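Local coordinates for protein gamma-glutamyltranspeptidase (Streptomyces lincolnensis, PDB 6J3A) that is an LmbA-like homologue of the gamma-glutamyltranspeptidases, belongs to the Ntn-hydrolase clan and is probably an enzyme of the transferase class, at residues I487-D491 with G492-M496; C271-G274 with P275-Q278; V326-D329 with E330-A334; A287-P290 with P291-E295; V15-H19 with W20-Q24. All blocks are in the same frame, centred on the assembly; numbering follows the deposited sequence.

Interaction 1 of 5, residues I487-D491 with G492-M496; sequences IALRD and GIPVM
A488 and M496 face each other across a tight beta hairpin, a clear example of how a classic beta bulge is built. A488 N donates an almost straight bond to M496 O (2.7 Å, N-H...O angle 170°). A488 O is held by two successive amides, V495 N at 3.0 Å and M496 N at 3.2 Å; the first donor lies in the carbonyl plane, the second is tilted from it. One residue thus pairs with two, and the register shifts by one between A488 and L489. On the face that A488 shares with M496, A488 CB and M496 CB stand 4.2 Å apart.

G492 takes the second inner position of the type I' turn from R490 to I493, where D491 and G492 both have positive phi, a region glycine enters readily. R490 N reaches I493 O at 2.9 Å. In the return bond from I493 N to R490 O the donor stands 66° out of the carbonyl plane. Over the other face L489, its CG turned beside the backbone N (chi1 -39°), lays CD2 3.9 Å from P494 CG.

A488 and M496 pack against helix 506-519 through F514, and P494 meets A66 of strand 61-66. The hairpin itself runs between strand 268-272, paired with 486-490, and strand 590-594, paired with 493-499.

Interaction 2 of 5, residues C271-G274 with P275-Q278; sequences CKAG and PWSQ
A273 meets the turn that follows it through its methyl group. A273 CB lies 3.3 Å from S277 OG and, farther out, 4.0 Å from W276 CZ2, which it approaches obliquely. The chain has just left strand 268-272, and this small side chain touches both the serine hydroxyl and the benzo part of the indole.

G274 comes next and opens a type I beta turn that runs to S277. Its carbonyl is the centre of the contact: S277 N closes the turn on G274 O at 2.7 Å with an N-H...O angle of 162°, and S277 OG donates to the same oxygen at 2.8 Å. The hydroxyl gets there because OG sits between the backbone N and the carbonyl carbon of its own residue (chi1 78°), folding back over the turn. G274 O also lies over one face of the W276 ring, 3.8 Å above its plane and toward the rim.

W276 NE1, close to the G274 backbone, hydrogen-bonds to E258 OE1, while R478 makes a cation-pi contact with the indole. Exchanging the indole for an alanine here would probably leave E258 without this mate and open a gap beside A273 CB and over the G274 carbonyl.

S277 OG additionally accepts from G279 N, ahead of helix 280-288. The hydroxyl therefore gives its proton to the turn and takes one from the chain beyond, so a single buried serine links the turn to the approach of the helix and satisfies a buried carbonyl twice over.

Interaction 3 of 5, residues V326-D329 with E330-A334; sequences VPLD and ELLSA
L331 reaches back over the turn that starts its own short helix, and its atoms show how a leucine can cover a carbonyl. L331 CB stands 3.4 Å from L328 O. With CG set beside the backbone N (chi1 -71°), the chain heads toward P327, so that L331 CG comes within 3.1 Å of P327 O. Beyond the branch, L331 CD1 lies beside the same oxygen and ends 4.0 Å from P327 CG, the leucine and proline side chains crossing at a slant; V326 CG1 lies just past it, a looser neighbour. Away from these residues the leucine packs on P357 and on Q284 of helix 280-288. A glycine in its place would probably strip the P327 ring and carbonyl of the leucine's cover and open a gap toward P357 and Q284.

P327, at the N-cap position, centres an inverse gamma turn whose bond from L328 N to V326 O is weak. The helix proper is written in L331 N to P327 O at 3.1 Å and L332 N to L328 O at 2.9 Å, the latter nearly along the C=O axis. L332 is the first residue to leave helical geometry, and its CD1 rests 4.1 Å from L328 CG.

At the exit, S333 OG donates to E330 O at 2.8 Å while accepting from Y336 N, capping the next helix, 334-341. E330 OE2 meanwhile forms a salt bridge with R360. The chemistry is thus divided: apolar branches lie close over the carbonyls at the start of the helix, probably limiting access of water, and one hydroxyl couples its end to the helix that follows.

Interaction 4 of 5, residues A287-P290 with P291-E295; sequences ALLP and PELPE
L289, P290 and L293 make an apolar surface contact without a single hydrogen bond across it, in the loop that carries the chain from helix 280-288 to helix 299-319. The leucine contacts centre on one methyl group. L293 CD2 lies 3.9 Å from L289 CD2 and 4.0 Å from L289 CB, the two leucine side chains meeting at an angle. The same methyl stands 3.8 Å from P290 O and, more loosely, 4.3 Å from P290 CD. With CG of L293 anti to its carbonyl carbon (chi1 -64°), the branch swings back over the residues that precede the bend.

The loop illustrates how consecutive prolines carry a chain away from a helix. L289 and P290 adopt polyproline-II-like backbone angles, as do L293 and P294, while P291 (-63°/-29°) and E292 together make the bend between the two extended runs. Neither P290 nor P291 has an N-H to give, so neither can donate a backbone bond to the helix before it. P290 CB sits 3.5 Å from P291 CD, a closeness that the linkage of consecutive prolines imposes.

Upstream, R341 NE of helix 334-341 hydrogen-bonds to L288 O. W265 of strand 256-265 touches both L289 and L293; L305 of helix 299-319 adds to L289, and L304 to L293 and P294.

Interaction 5 of 5, residues V15-H19 with W20-Q24; sequences VSSTH and WLASQ
H19 O receives S23 N at 3.1 Å, with an N-H...O angle of 158° and the donor in the carbonyl plane, while A22 N adds a weak bond to the same oxygen. These bonds open helix 20-31, for which H19 is the N-cap in a tight strand-to-helix turn after strand 13-17. The cap is completed by the side chain: CG lies anti to the backbone N (chi1 -154°), and H19 ND1 accepts weakly, at 3.4 Å, from L21 N at the edge of the imidazole and in its plane.

The same ring stacks face to face on the six-membered ring of W20, centroids 4.3 Å apart and planes at 30°. W20 NE1 bonds to Q9 O of the second subunit, so the stack sits beside the dimer interface. L21 runs alongside the imidazole, its CD1 3.5 Å from H19 CE1.

Strand and helix lie almost antiparallel, with mostly small side chains between them. V15 CG1 is 4.1 Å from S23 CB, and A22 CB lies 3.9 Å from S17 OG. S23 OG, hydrogen-bonded to Y613 O of the adjoining strand 613-616, sits 3.1 Å from S17 CB.

Overall arrangement
From the N terminus the contacts come in the order 5, 2, 4, 3, 1. Each is a local contact that ends before the next begins, so none nests in or crosses another. Interaction 5 joins strand 13-17 to helix 20-31 beside the second subunit, across the chain's centre from interactions 2 and 3. Interactions 2 and 4 mark the approach to helix 280-288 and its exit; interaction 3 starts the short helix 328-331 that packs on it. Interaction 1 turns the hairpin 486-499. Folding brings them together: I487 O meets C271 N at 2.7 Å between neighbouring strands, joining interactions 1 and 2, and P275 CG packs 3.8 Å from V326 CB, joining 2 and 3.

Interaction 1 of 5, residues I487-D491 with G492-M496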
loop_
_atom_site.group_PDB
_atom_site.type_symbol
_atom_site.label_atom_id
_atom_site.label_comp_id
_atom_site.label_asym_id
_atom_site.label_seq_id
_atom_site.Cartn_x
_atom_site.Cartn_y
_atom_site.Cartn_z
ATOM N N ILE A 487 7.426 10.372 18.606
ATOM C CA ILE A 487 8.193 9.142 18.701
ATOM C C ILE A 487 7.840 8.490 20.038
ATOM O O ILE A 487 7.798 9.154 21.069
ATOM C CB ILE A 487 9.714 9.389 18.539
ATOM C CG1 ILE A 487 10.034 9.664 17.067
ATOM C CG2 ILE A 487 10.512 8.182 19.033
ATOM C CD1 ILE A 487 11.505 9.817 16.732
ATOM N N ALA A 488 7.571 7.190 20.019
ATOM C CA ALA A 488 7.243 6.461 21.248
ATOM C C ALA A 488 8.333 5.475 21.594
ATOM O O ALA A 488 8.826 4.760 20.731
ATOM C CB ALA A 488 5.906 5.749 21.138
ATOM N N LEU A 489 8.712 5.477 22.868
ATOM C CA LEU A 489 9.611 4.488 23.441
ATOM C C LEU A 489 8.813 3.448 24.230
ATOM O O LEU A 489 7.735 3.745 24.760
ATOM C CB LEU A 489 10.638 5.158 24.359
ATOM C CG LEU A 489 11.227 6.510 23.942
ATOM C CD1 LEU A 489 12.300 6.966 24.919
ATOM C CD2 LEU A 489 11.818 6.432 22.549
ATOM N N ARG A 490 9.344 2.232 24.287
ATOM C CA ARG A 490 8.838 1.194 25.190
ATOM C C ARG A 490 10.040 0.741 25.994
ATOM O O ARG A 490 11.025 0.286 25.409
ATOM C CB ARG A 490 8.227 0.034 24.399
ATOM C CG ARG A 490 7.644 -1.094 25.233
ATOM C CD ARG A 490 6.337 -0.692 25.888
ATOM N NE ARG A 490 5.729 -1.816 26.609
ATOM C CZ ARG A 490 6.121 -2.285 27.801
ATOM N NH1 ARG A 490 7.143 -1.742 28.471
ATOM N NH2 ARG A 490 5.479 -3.322 28.336
ATOM N N ASP A 491 9.970 0.904 27.319
ATOM C CA ASP A 491 11.092 0.600 28.221
ATOM C C ASP A 491 12.359 1.401 27.831
ATOM O O ASP A 491 13.493 0.898 27.887
ATOM C CB ASP A 491 11.358 -0.922 28.226
ATOM C CG ASP A 491 11.571 -1.500 29.626
ATOM O OD1 ASP A 491 10.883 -1.096 30.587
ATOM O OD2 ASP A 491 12.415 -2.409 29.752
ATOM N N GLY A 492 12.144 2.651 27.427
ATOM C CA GLY A 492 13.235 3.560 27.070
ATOM C C GLY A 492 13.914 3.312 25.737
ATOM O O GLY A 492 14.951 3.922 25.453
ATOM N N ILE A 493 13.325 2.441 24.916
ATOM C CA ILE A 493 13.863 2.109 23.597
ATOM C C ILE A 493 12.899 2.633 22.534
ATOM O O ILE A 493 11.693 2.414 22.642
ATOM C CB ILE A 493 14.079 0.585 23.411
ATOM C CG1 ILE A 493 15.153 0.081 24.383
ATOM C CG2 ILE A 493 14.515 0.271 21.975
ATOM C CD1 ILE A 493 15.226 -1.424 24.504
ATOM N N PRO A 494 13.428 3.307 21.499
ATOM C CA PRO A 494 12.566 3.765 20.405
ATOM C C PRO A 494 11.910 2.602 19.653
ATOM O O PRO A 494 12.618 1.769 19.088
ATOM C CB PRO A 494 13.537 4.540 19.491
ATOM C CG PRO A 494 14.690 4.896 20.362
ATOM C CD PRO A 494 14.827 3.731 21.297
ATOM N N VAL A 495 10.576 2.531 19.698
ATOM C CA VAL A 495 9.806 1.518 18.937
ATOM C C VAL A 495 8.862 2.017 17.850
ATOM O O VAL A 495 8.549 1.241 16.963
ATOM C CB VAL A 495 8.941 0.591 19.828
ATOM C CG1 VAL A 495 9.816 -0.178 20.793
ATOM C CG2 VAL A 495 7.835 1.348 20.559
ATOM N N MET A 496 8.368 3.251 17.930
ATOM C CA MET A 496 7.319 3.719 17.009
ATOM C C MET A 496 7.539 5.198 16.685
ATOM O O MET A 496 7.871 5.997 17.562
ATOM C CB MET A 496 5.909 3.475 17.596
ATOM C CG MET A 496 4.752 3.750 16.640
ATOM S SD MET A 496 3.134 3.094 17.148
ATOM C CE MET A 496 2.885 4.004 18.674
#

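Interaction 2 of 5, residues C271-G274 with P275-Q278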
loop_
_atom_site.group_PDB
_atom_site.type_symbol
_atom_site.label_atom_id
_atom_site.label_comp_id
_atom_site.label_asym_id
_atom_site.label_seq_id
_atom_site.Cartn_x
_atom_site.Cartn_y
_atom_site.Cartn_z
ATOM N N CYS A 271 7.606 10.941 23.060
ATOM C CA CYS A 271 8.433 12.119 22.772
ATOM C C CYS A 271 7.728 13.057 21.808
ATOM O O CYS A 271 7.184 12.614 20.795
ATOM C CB CYS A 271 9.779 11.704 22.170
ATOM S SG CYS A 271 10.720 10.622 23.267
ATOM N N LYS A 272 7.776 14.349 22.126
ATOM C CA LYS A 272 7.139 15.408 21.337
ATOM C C LYS A 272 8.042 16.616 21.232
ATOM O O LYS A 272 9.057 16.696 21.906
ATOM C CB LYS A 272 5.833 15.843 22.006
ATOM C CG LYS A 272 4.818 14.731 22.238
ATOM C CD LYS A 272 4.269 14.151 20.936
ATOM C CE LYS A 272 3.248 15.076 20.292
ATOM N NZ LYS A 272 2.987 14.750 18.864
ATOM N N ALA A 273 7.653 17.564 20.392
ATOM C CA ALA A 273 8.325 18.869 20.337
ATOM C C ALA A 273 7.900 19.712 21.521
ATOM O O ALA A 273 6.780 19.573 22.007
ATOM C CB ALA A 273 7.992 19.592 19.044
ATOM N N GLY A 274 8.799 20.588 21.966
ATOM C CA GLY A 274 8.545 21.504 23.090
ATOM C C GLY A 274 7.341 22.416 22.922
ATOM O O GLY A 274 6.791 22.525 21.825
ATOM N N PRO A 275 6.947 23.123 23.998
ATOM C CA PRO A 275 5.660 23.855 24.035
ATOM C C PRO A 275 5.539 25.085 23.126
ATOM O O PRO A 275 4.469 25.702 23.085
ATOM C CB PRO A 275 5.519 24.250 25.506
ATOM C CG PRO A 275 6.922 24.319 26.012
ATOM C CD PRO A 275 7.827 23.519 25.111
ATOM N N TRP A 276 6.610 25.437 22.409
ATOM C CA TRP A 276 6.494 26.285 21.199
ATOM C C TRP A 276 5.660 25.604 20.082
ATOM O O TRP A 276 5.187 26.272 19.157
ATOM C CB TRP A 276 7.875 26.721 20.658
ATOM C CG TRP A 276 8.800 25.586 20.371
ATOM C CD1 TRP A 276 9.740 25.082 21.212
ATOM C CD2 TRP A 276 8.865 24.794 19.174
ATOM N NE1 TRP A 276 10.389 24.019 20.625
ATOM C CE2 TRP A 276 9.874 23.821 19.373
ATOM C CE3 TRP A 276 8.174 24.812 17.951
ATOM C CZ2 TRP A 276 10.214 22.875 18.394
ATOM C CZ3 TRP A 276 8.512 23.861 16.970
ATOM C CH2 TRP A 276 9.525 22.913 17.202
ATOM N N SER A 277 5.524 24.280 20.150
ATOM C CA SER A 277 4.504 23.554 19.405
ATOM C C SER A 277 3.336 23.227 20.338
ATOM O O SER A 277 3.429 23.433 21.539
ATOM C CB SER A 277 5.100 22.267 18.835
ATOM O OG SER A 277 5.214 21.270 19.841
ATOM N N GLN A 278 2.251 22.688 19.791
ATOM C CA GLN A 278 1.205 22.067 20.628
ATOM C C GLN A 278 1.607 20.678 21.156
ATOM O O GLN A 278 0.828 20.045 21.882
ATOM C CB GLN A 278 -0.129 21.946 19.871
ATOM C CG GLN A 278 -0.147 20.945 18.707
ATOM C CD GLN A 278 -1.545 20.640 18.172
ATOM O OE1 GLN A 278 -1.711 20.386 16.984
ATOM N NE2 GLN A 278 -2.549 20.635 19.048
#

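Interaction 3 of 5, residues V326-D329 with E330-A334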
loop_
_atom_site.group_PDB
_atom_site.type_symbol
_atom_site.label_atom_id
_atom_site.label_comp_id
_atom_site.label_asym_id
_atom_site.label_seq_id
_atom_site.Cartn_x
_atom_site.Cartn_y
_atom_site.Cartn_z
ATOM N N VAL A 326 7.297 28.461 29.797
ATOM C CA VAL A 326 6.116 27.604 29.972
ATOM C C VAL A 326 6.348 26.664 31.160
ATOM O O VAL A 326 7.414 26.053 31.259
ATOM C CB VAL A 326 5.792 26.791 28.698
ATOM C CG1 VAL A 326 4.446 26.072 28.839
ATOM C CG2 VAL A 326 5.768 27.706 27.479
ATOM N N PRO A 327 5.351 26.538 32.061
ATOM C CA PRO A 327 5.548 25.714 33.230
ATOM C C PRO A 327 5.147 24.277 32.898
ATOM O O PRO A 327 4.139 23.762 33.386
ATOM C CB PRO A 327 4.623 26.372 34.255
ATOM C CG PRO A 327 3.463 26.813 33.441
ATOM C CD PRO A 327 4.001 27.138 32.067
ATOM N N LEU A 328 5.968 23.638 32.075
ATOM C CA LEU A 328 5.666 22.309 31.552
ATOM C C LEU A 328 5.757 21.211 32.620
ATOM O O LEU A 328 4.842 20.399 32.754
ATOM C CB LEU A 328 6.606 21.997 30.387
ATOM C CG LEU A 328 6.336 20.729 29.582
ATOM C CD1 LEU A 328 4.981 20.786 28.901
ATOM C CD2 LEU A 328 7.447 20.522 28.568
ATOM N N ASP A 329 6.865 21.201 33.357
ATOM C CA ASP A 329 7.091 20.252 34.466
ATOM C C ASP A 329 5.893 20.185 35.396
ATOM O O ASP A 329 5.435 19.105 35.745
ATOM C CB ASP A 329 8.309 20.650 35.296
ATOM C CG ASP A 329 9.590 20.675 34.491
ATOM O OD1 ASP A 329 9.677 19.991 33.445
ATOM O OD2 ASP A 329 10.517 21.396 34.916
ATOM N N GLU A 330 5.394 21.354 35.779
ATOM C CA GLU A 330 4.233 21.464 36.662
ATOM C C GLU A 330 2.938 20.966 36.011
ATOM O O GLU A 330 2.142 20.283 36.654
ATOM C CB GLU A 330 4.103 22.910 37.178
ATOM C CG GLU A 330 5.199 23.252 38.189
ATOM C CD GLU A 330 5.474 24.736 38.339
ATOM O OE1 GLU A 330 6.581 25.171 37.967
ATOM O OE2 GLU A 330 4.602 25.469 38.832
ATOM N N LEU A 331 2.760 21.288 34.733
ATOM C CA LEU A 331 1.618 20.826 33.938
ATOM C C LEU A 331 1.559 19.301 33.752
ATOM O O LEU A 331 0.475 18.736 33.608
ATOM C CB LEU A 331 1.627 21.531 32.580
ATOM C CG LEU A 331 1.258 23.022 32.641
ATOM C CD1 LEU A 331 1.765 23.753 31.404
ATOM C CD2 LEU A 331 -0.241 23.235 32.802
ATOM N N LEU A 332 2.722 18.649 33.770
ATOM C CA LEU A 332 2.831 17.178 33.754
ATOM C C LEU A 332 3.130 16.522 35.116
ATOM O O LEU A 332 3.362 15.312 35.185
ATOM C CB LEU A 332 3.924 16.760 32.773
ATOM C CG LEU A 332 3.818 17.345 31.368
ATOM C CD1 LEU A 332 5.055 16.946 30.574
ATOM C CD2 LEU A 332 2.527 16.914 30.674
ATOM N N SER A 333 3.124 17.294 36.196
ATOM C CA SER A 333 3.359 16.732 37.523
ATOM C C SER A 333 2.112 15.983 37.969
ATOM O O SER A 333 0.989 16.300 37.554
ATOM C CB SER A 333 3.713 17.819 38.537
ATOM O OG SER A 333 2.584 18.618 38.844
ATOM N N ALA A 334 2.326 14.987 38.816
ATOM C CA ALA A 334 1.236 14.163 39.329
ATOM C C ALA A 334 0.296 14.988 40.204
ATOM O O ALA A 334 -0.933 14.860 40.126
ATOM C CB ALA A 334 1.805 13.004 40.126
#

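Interaction 4 of 5, residues A287-P290 with P291-E295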
loop_
_atom_site.group_PDB
_atom_site.type_symbol
_atom_site.label_atom_id
_atom_site.label_comp_id
_atom_site.label_asym_id
_atom_site.label_seq_id
_atom_site.Cartn_x
_atom_site.Cartn_y
_atom_site.Cartn_z
ATOM N N ALA A 287 -0.972 12.410 31.036
ATOM C CA ALA A 287 -0.880 12.738 32.462
ATOM C C ALA A 287 -2.236 12.869 33.168
ATOM O O ALA A 287 -2.345 12.628 34.364
ATOM C CB ALA A 287 -0.084 14.010 32.646
ATOM N N LEU A 288 -3.259 13.243 32.419
ATOM C CA LEU A 288 -4.619 13.360 32.956
ATOM C C LEU A 288 -5.272 12.029 33.278
ATOM O O LEU A 288 -6.164 11.967 34.125
ATOM C CB LEU A 288 -5.524 14.134 31.976
ATOM C CG LEU A 288 -6.018 15.556 32.285
ATOM C CD1 LEU A 288 -5.355 16.217 33.473
ATOM C CD2 LEU A 288 -5.865 16.440 31.054
ATOM N N LEU A 289 -4.834 10.970 32.609
ATOM C CA LEU A 289 -5.537 9.703 32.672
ATOM C C LEU A 289 -5.404 9.049 34.043
ATOM O O LEU A 289 -4.355 9.151 34.667
ATOM C CB LEU A 289 -5.001 8.761 31.595
ATOM C CG LEU A 289 -5.187 9.231 30.146
ATOM C CD1 LEU A 289 -4.336 8.388 29.201
ATOM C CD2 LEU A 289 -6.652 9.218 29.725
ATOM N N PRO A 290 -6.478 8.393 34.522
ATOM C CA PRO A 290 -6.301 7.548 35.693
ATOM C C PRO A 290 -5.536 6.263 35.341
ATOM O O PRO A 290 -5.444 5.891 34.167
ATOM C CB PRO A 290 -7.738 7.227 36.124
ATOM C CG PRO A 290 -8.554 7.357 34.892
ATOM C CD PRO A 290 -7.879 8.408 34.057
ATOM N N PRO A 291 -4.992 5.578 36.358
ATOM C CA PRO A 291 -4.282 4.324 36.085
ATOM C C PRO A 291 -5.169 3.220 35.499
ATOM O O PRO A 291 -4.679 2.397 34.729
ATOM C CB PRO A 291 -3.724 3.922 37.458
ATOM C CG PRO A 291 -4.481 4.718 38.469
ATOM C CD PRO A 291 -4.927 5.967 37.781
ATOM N N GLU A 292 -6.459 3.257 35.839
ATOM C CA GLU A 292 -7.436 2.228 35.516
ATOM C C GLU A 292 -8.434 2.727 34.479
ATOM O O GLU A 292 -9.495 3.254 34.826
ATOM C CB GLU A 292 -8.149 1.876 36.822
ATOM C CG GLU A 292 -9.238 0.817 36.759
ATOM C CD GLU A 292 -9.434 0.116 38.102
ATOM O OE1 GLU A 292 -10.598 -0.198 38.436
ATOM O OE2 GLU A 292 -8.430 -0.109 38.831
ATOM N N LEU A 293 -8.097 2.552 33.203
ATOM C CA LEU A 293 -8.916 3.112 32.114
ATOM C C LEU A 293 -10.198 2.311 31.907
ATOM O O LEU A 293 -10.231 1.115 32.225
ATOM C CB LEU A 293 -8.130 3.160 30.801
ATOM C CG LEU A 293 -6.914 4.089 30.789
ATOM C CD1 LEU A 293 -6.067 3.854 29.546
ATOM C CD2 LEU A 293 -7.336 5.550 30.881
ATOM N N PRO A 294 -11.262 2.962 31.377
ATOM C CA PRO A 294 -12.419 2.174 30.966
ATOM C C PRO A 294 -12.098 1.270 29.776
ATOM O O PRO A 294 -11.009 1.355 29.185
ATOM C CB PRO A 294 -13.469 3.229 30.582
ATOM C CG PRO A 294 -12.998 4.511 31.166
ATOM C CD PRO A 294 -11.507 4.410 31.229
ATOM N N GLU A 295 -13.050 0.394 29.467
ATOM C CA GLU A 295 -12.972 -0.522 28.332
ATOM C C GLU A 295 -12.556 0.246 27.087
ATOM O O GLU A 295 -13.166 1.263 26.748
ATOM C CB GLU A 295 -14.351 -1.163 28.099
ATOM C CG GLU A 295 -14.509 -2.000 26.817
ATOM C CD GLU A 295 -14.514 -3.509 27.033
ATOM O OE1 GLU A 295 -14.790 -4.227 26.042
ATOM O OE2 GLU A 295 -14.241 -3.990 28.168
#

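Interaction 5 of 5, residues V15-H19 with W20-Q24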
loop_
_atom_site.group_PDB
_atom_site.type_symbol
_atom_site.label_atom_id
_atom_site.label_comp_id
_atom_site.label_asym_id
_atom_site.label_seq_id
_atom_site.Cartn_x
_atom_site.Cartn_y
_atom_site.Cartn_z
ATOM N N VAL A 15 8.502 3.022 5.243
ATOM C CA VAL A 15 8.105 4.423 5.097
ATOM C C VAL A 15 6.583 4.566 5.168
ATOM O O VAL A 15 5.853 3.753 4.620
ATOM C CB VAL A 15 8.624 5.023 3.779
ATOM C CG1 VAL A 15 8.238 6.492 3.683
ATOM C CG2 VAL A 15 10.145 4.871 3.658
ATOM N N SER A 16 6.117 5.614 5.841
ATOM C CA SER A 16 4.706 5.947 5.859
ATOM C C SER A 16 4.504 7.457 5.711
ATOM O O SER A 16 4.910 8.227 6.584
ATOM C CB SER A 16 4.065 5.445 7.145
ATOM O OG SER A 16 2.657 5.537 7.057
ATOM N N SER A 17 3.872 7.849 4.599
ATOM C CA SER A 17 3.551 9.237 4.263
ATOM C C SER A 17 2.065 9.449 4.126
ATOM O O SER A 17 1.264 8.509 4.169
ATOM C CB SER A 17 4.178 9.640 2.923
ATOM O OG SER A 17 5.547 9.892 3.070
ATOM N N THR A 18 1.728 10.721 3.939
ATOM C CA THR A 18 0.404 11.157 3.507
ATOM C C THR A 18 0.249 11.158 1.980
ATOM O O THR A 18 -0.786 11.609 1.491
ATOM C CB THR A 18 0.081 12.580 4.042
ATOM O OG1 THR A 18 1.148 13.483 3.722
ATOM C CG2 THR A 18 -0.123 12.554 5.537
ATOM N N HIS A 19 1.256 10.655 1.248
ATOM C CA HIS A 19 1.231 10.532 -0.215
ATOM C C HIS A 19 2.187 9.456 -0.741
ATOM O O HIS A 19 3.391 9.479 -0.461
ATOM C CB HIS A 19 1.587 11.855 -0.869
ATOM C CG HIS A 19 1.016 12.024 -2.241
ATOM N ND1 HIS A 19 1.414 11.261 -3.317
ATOM C CD2 HIS A 19 0.090 12.890 -2.715
ATOM C CE1 HIS A 19 0.753 11.644 -4.393
ATOM N NE2 HIS A 19 -0.059 12.628 -4.055
ATOM N N TRP A 20 1.642 8.549 -1.549
ATOM C CA TRP A 20 2.354 7.346 -2.009
ATOM C C TRP A 20 3.646 7.660 -2.784
ATOM O O TRP A 20 4.641 6.946 -2.656
ATOM C CB TRP A 20 1.420 6.442 -2.851
ATOM C CG TRP A 20 1.055 7.016 -4.186
ATOM C CD1 TRP A 20 1.762 6.905 -5.352
ATOM C CD2 TRP A 20 -0.101 7.806 -4.492
ATOM N NE1 TRP A 20 1.126 7.586 -6.360
ATOM C CE2 TRP A 20 -0.018 8.152 -5.862
ATOM C CE3 TRP A 20 -1.190 8.271 -3.740
ATOM C CZ2 TRP A 20 -0.995 8.932 -6.500
ATOM C CZ3 TRP A 20 -2.159 9.046 -4.374
ATOM C CH2 TRP A 20 -2.055 9.367 -5.741
ATOM N N LEU A 21 3.603 8.721 -3.585
ATOM C CA LEU A 21 4.745 9.167 -4.369
ATOM C C LEU A 21 5.919 9.525 -3.464
ATOM O O LEU A 21 7.074 9.207 -3.768
ATOM C CB LEU A 21 4.361 10.375 -5.236
ATOM C CG LEU A 21 3.373 10.180 -6.403
ATOM C CD1 LEU A 21 3.035 11.526 -7.019
ATOM C CD2 LEU A 21 3.903 9.261 -7.488
ATOM N N ALA A 22 5.610 10.166 -2.342
ATOM C CA ALA A 22 6.636 10.551 -1.377
ATOM C C ALA A 22 7.154 9.338 -0.606
ATOM O O ALA A 22 8.350 9.244 -0.318
ATOM C CB ALA A 22 6.094 11.602 -0.428
ATOM N N SER A 23 6.255 8.412 -0.278
ATOM C CA SER A 23 6.643 7.182 0.408
ATOM C C SER A 23 7.649 6.410 -0.409
ATOM O O SER A 23 8.731 6.072 0.079
ATOM C CB SER A 23 5.436 6.296 0.647
ATOM O OG SER A 23 4.612 6.831 1.649
ATOM N N GLN A 24 7.280 6.153 -1.664
ATOM C CA GLN A 24 8.080 5.315 -2.549
ATOM C C GLN A 24 9.394 5.987 -2.937
ATOM O O GLN A 24 10.390 5.301 -3.180
ATOM C CB GLN A 24 7.269 4.928 -3.797
ATOM C CG GLN A 24 7.940 3.952 -4.769
ATOM C CD GLN A 24 8.634 2.776 -4.088
ATOM O OE1 GLN A 24 7.992 1.993 -3.390
ATOM N NE2 GLN A 24 9.960 2.653 -4.287
#